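PDB 6BLJ: serine-tRNA ligase from Naegleria fowleri, which probably attaches serine to its cognate tRNAs in the cytoplasm, activating the amino acid with ATP as a class II aminoacyl-tRNA synthetase. Local coordinates for residues 155-160 against 385-390. Residues are numbered along the deposited sequence; the frame is centred on the assembly and turned at random.
Sequences HETVVV and AAKKFD
A type I beta turn, His155 to Val158, in the loop that follows the long helix 114-147 docks on the start of strand 387-394 through His155, Thr157 and Val158, which meet Ala386 and Lys387. The backbone anchor is nearly straight: His155 N donates to Ala386 O at 2.9 Å with an N-H...O angle of 172°. Within the turn, Val158 N closes back on His155 O, and the His155 ring turns its edge to Thr157, with Thr157 CB close to the ring plane. A chi1 of -167° swings the His155 ring away from its own backbone N and brings ND1 to Thr157 N at 3.1 Å, the N-H arriving tilted by 33° from the ring plane, and His155 ND1 also hydrogen-bonds Thr157 OG1 at 2.7 Å. That hydroxyl is gripped a second time from across the contact, where Lys387 NZ donates to Thr157 OG1 at 2.8 Å. The loop thereby joins the helical arm, which as in other seryl-tRNA synthetases probably contacts the tRNA, to the largely antiparallel sheet of the class II catalytic core; AMP sits on this sheet, about 14 Å from the Lys387 side chain at nearest atoms. Lys387 reaches the turn with a fully extended chain, and its aliphatic part runs past Val158 in the opposite direction, Lys387 CG lying 3.9 Å from Val158 CG2. The same methyl rests 3.5 Å from Ala386 O, beside the backbone bond. Trp350 of helix 348-366 touches His155, Ala386 and Lys387, while Thr157 O accepts a hydrogen bond from Asn375 ND2.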
ATOM      1  N   HIS A 155      18.279 -20.173  17.625  1.00 31.55           N
ATOM      2  CA  HIS A 155      18.675 -21.410  18.286  1.00 33.25           C
ATOM      3  C   HIS A 155      20.014 -21.927  17.762  1.00 34.21           C
ATOM      4  O   HIS A 155      20.351 -21.775  16.583  1.00 33.64           O
ATOM      5  CB  HIS A 155      17.597 -22.479  18.077  1.00 34.33           C
ATOM      6  CG  HIS A 155      17.754 -23.675  18.963  1.00 41.35           C
ATOM      7  ND1 HIS A 155      18.400 -24.820  18.552  1.00 42.15           N
ATOM      8  CD2 HIS A 155      17.333 -23.912  20.229  1.00 41.32           C
ATOM      9  CE1 HIS A 155      18.384 -25.707  19.531  1.00 43.70           C
ATOM     10  NE2 HIS A 155      17.740 -25.183  20.557  1.00 40.85           N
ATOM     11  N   GLU A 156      20.752 -22.607  18.649  1.00 29.85           N
ATOM     12  CA  GLU A 156      22.094 -23.085  18.321  1.00 40.44           C
ATOM     13  C   GLU A 156      22.114 -24.109  17.179  1.00 34.50           C
ATOM     14  O   GLU A 156      23.156 -24.281  16.541  1.00 34.80           O
ATOM     15  CB  GLU A 156      22.754 -23.683  19.571  1.00 39.97           C
ATOM     16  CG  GLU A 156      24.243 -24.012  19.401  1.00 56.78           C
ATOM     17  CD  GLU A 156      25.126 -22.780  19.182  1.00 69.30           C
ATOM     18  OE1 GLU A 156      24.785 -21.688  19.689  1.00 71.37           O
ATOM     19  OE2 GLU A 156      26.162 -22.906  18.489  1.00 73.09           O
ATOM     20  N   THR A 157      21.021 -24.825  16.931  1.00 33.17           N
ATOM     21  CA  THR A 157      21.019 -25.814  15.853  1.00 36.55           C
ATOM     22  C   THR A 157      20.707 -25.222  14.482  1.00 38.01           C
ATOM     23  O   THR A 157      20.656 -25.972  13.499  1.00 37.41           O
ATOM     24  CB  THR A 157      20.020 -26.935  16.154  1.00 34.61           C
ATOM     25  OG1 THR A 157      18.705 -26.375  16.306  1.00 34.44           O
ATOM     26  CG2 THR A 157      20.433 -27.700  17.433  1.00 34.60           C
ATOM     27  N   VAL A 158      20.505 -23.913  14.390  1.00 38.28           N
ATOM     28  CA  VAL A 158      20.190 -23.256  13.125  1.00 38.04           C
ATOM     29  C   VAL A 158      21.475 -23.070  12.316  1.00 32.95           C
ATOM     30  O   VAL A 158      22.500 -22.642  12.849  1.00 33.39           O
ATOM     31  CB  VAL A 158      19.490 -21.910  13.386  1.00 36.07           C
ATOM     32  CG1 VAL A 158      19.296 -21.129  12.096  1.00 30.96           C
ATOM     33  CG2 VAL A 158      18.148 -22.126  14.109  1.00 28.61           C
ATOM     34  N   VAL A 159      21.423 -23.405  11.024  1.00 36.63           N
ATOM     35  CA  VAL A 159      22.559 -23.152  10.142  1.00 33.44           C
ATOM     36  C   VAL A 159      22.781 -21.652  10.018  1.00 31.23           C
ATOM     37  O   VAL A 159      21.850 -20.891   9.715  1.00 31.07           O
ATOM     38  CB  VAL A 159      22.339 -23.799   8.764  1.00 34.50           C
ATOM     39  CG1 VAL A 159      23.462 -23.396   7.809  1.00 33.06           C
ATOM     40  CG2 VAL A 159      22.298 -25.312   8.903  1.00 34.56           C
ATOM     41  N   VAL A 160      24.016 -21.220  10.268  1.00 33.75           N
ATOM     42  CA  VAL A 160      24.379 -19.807  10.253  1.00 37.86           C
ATOM     43  C   VAL A 160      24.802 -19.442   8.835  1.00 37.49           C
ATOM     44  O   VAL A 160      25.853 -19.872   8.359  1.00 37.31           O
ATOM     45  CB  VAL A 160      25.493 -19.505  11.263  1.00 39.98           C
ATOM     46  CG1 VAL A 160      25.861 -18.030  11.225  1.00 38.73           C
ATOM     47  CG2 VAL A 160      25.062 -19.918  12.674  1.00 38.85           C
ATOM     48  N   ALA A 385      10.801 -16.023  14.779  1.00 27.36           N
ATOM     49  CA  ALA A 385      11.171 -17.433  14.816  1.00 29.47           C
ATOM     50  C   ALA A 385      12.570 -17.642  15.401  1.00 29.58           C
ATOM     51  O   ALA A 385      13.541 -17.028  14.950  1.00 28.10           O
ATOM     52  CB  ALA A 385      11.095 -18.029  13.410  1.00 29.77           C
ATOM     53  N   ALA A 386      12.680 -18.556  16.372  1.00 26.07           N
ATOM     54  CA  ALA A 386      13.988 -18.991  16.854  1.00 28.36           C
ATOM     55  C   ALA A 386      14.586 -20.107  15.999  1.00 31.16           C
ATOM     56  O   ALA A 386      15.804 -20.330  16.042  1.00 27.55           O
ATOM     57  CB  ALA A 386      13.882 -19.469  18.306  1.00 29.36           C
ATOM     58  N   LYS A 387      13.760 -20.808  15.229  1.00 29.21           N
ATOM     59  CA  LYS A 387      14.164 -21.925  14.390  1.00 24.18           C
ATOM     60  C   LYS A 387      13.012 -22.254  13.455  1.00 26.97           C
ATOM     61  O   LYS A 387      11.845 -22.165  13.846  1.00 29.26           O
ATOM     62  CB  LYS A 387      14.527 -23.167  15.225  1.00 24.58           C
ATOM     63  CG  LYS A 387      14.975 -24.364  14.372  1.00 29.56           C
ATOM     64  CD  LYS A 387      15.342 -25.574  15.253  1.00 38.99           C
ATOM     65  CE  LYS A 387      15.884 -26.723  14.399  1.00 43.16           C
ATOM     66  NZ  LYS A 387      16.516 -27.777  15.223  1.00 56.43           N
ATOM     67  N   LYS A 388      13.344 -22.684  12.238  1.00 27.43           N
ATOM     68  CA  LYS A 388      12.324 -23.029  11.253  1.00 26.10           C
ATOM     69  C   LYS A 388      12.781 -24.227  10.433  1.00 30.11           C
ATOM     70  O   LYS A 388      13.898 -24.232   9.898  1.00 28.22           O
ATOM     71  CB  LYS A 388      12.017 -21.832  10.339  1.00 24.47           C
ATOM     72  CG  LYS A 388      10.904 -22.045   9.310  1.00 28.52           C
ATOM     73  CD  LYS A 388      10.335 -20.705   8.852  1.00 34.27           C
ATOM     74  CE  LYS A 388      10.762 -20.372   7.445  1.00 39.85           C
ATOM     75  NZ  LYS A 388       9.997 -21.123   6.400  1.00 32.44           N
ATOM     76  N   PHE A 389      11.933 -25.254  10.381  1.00 26.72           N
ATOM     77  CA  PHE A 389      12.084 -26.383   9.467  1.00 24.14           C
ATOM     78  C   PHE A 389      11.035 -26.252   8.371  1.00 27.21           C
ATOM     79  O   PHE A 389       9.866 -25.968   8.660  1.00 27.26           O
ATOM     80  CB  PHE A 389      11.888 -27.731  10.175  1.00 29.82           C
ATOM     81  CG  PHE A 389      13.147 -28.324  10.778  1.00 32.44           C
ATOM     82  CD1 PHE A 389      14.338 -27.621  10.801  1.00 34.56           C
ATOM     83  CD2 PHE A 389      13.120 -29.599  11.329  1.00 32.96           C
ATOM     84  CE1 PHE A 389      15.491 -28.187  11.364  1.00 37.82           C
ATOM     85  CE2 PHE A 389      14.264 -30.171  11.893  1.00 34.75           C
ATOM     86  CZ  PHE A 389      15.444 -29.464  11.914  1.00 35.93           C
ATOM     87  N   ASP A 390      11.439 -26.461   7.126  1.00 22.50           N
ATOM     88  CA  ASP A 390      10.482 -26.616   6.042  1.00 23.74           C
ATOM     89  C   ASP A 390      10.466 -28.064   5.575  1.00 27.21           C
ATOM     90  O   ASP A 390      11.473 -28.776   5.666  1.00 26.12           O
ATOM     91  CB  ASP A 390      10.820 -25.739   4.831  1.00 24.62           C
ATOM     92  CG  ASP A 390      10.559 -24.258   5.076  1.00 29.57           C
ATOM     93  OD1 ASP A 390      10.230 -23.884   6.227  1.00 24.17           O
ATOM     94  OD2 ASP A 390      10.695 -23.481   4.108  1.00 26.88           O
TER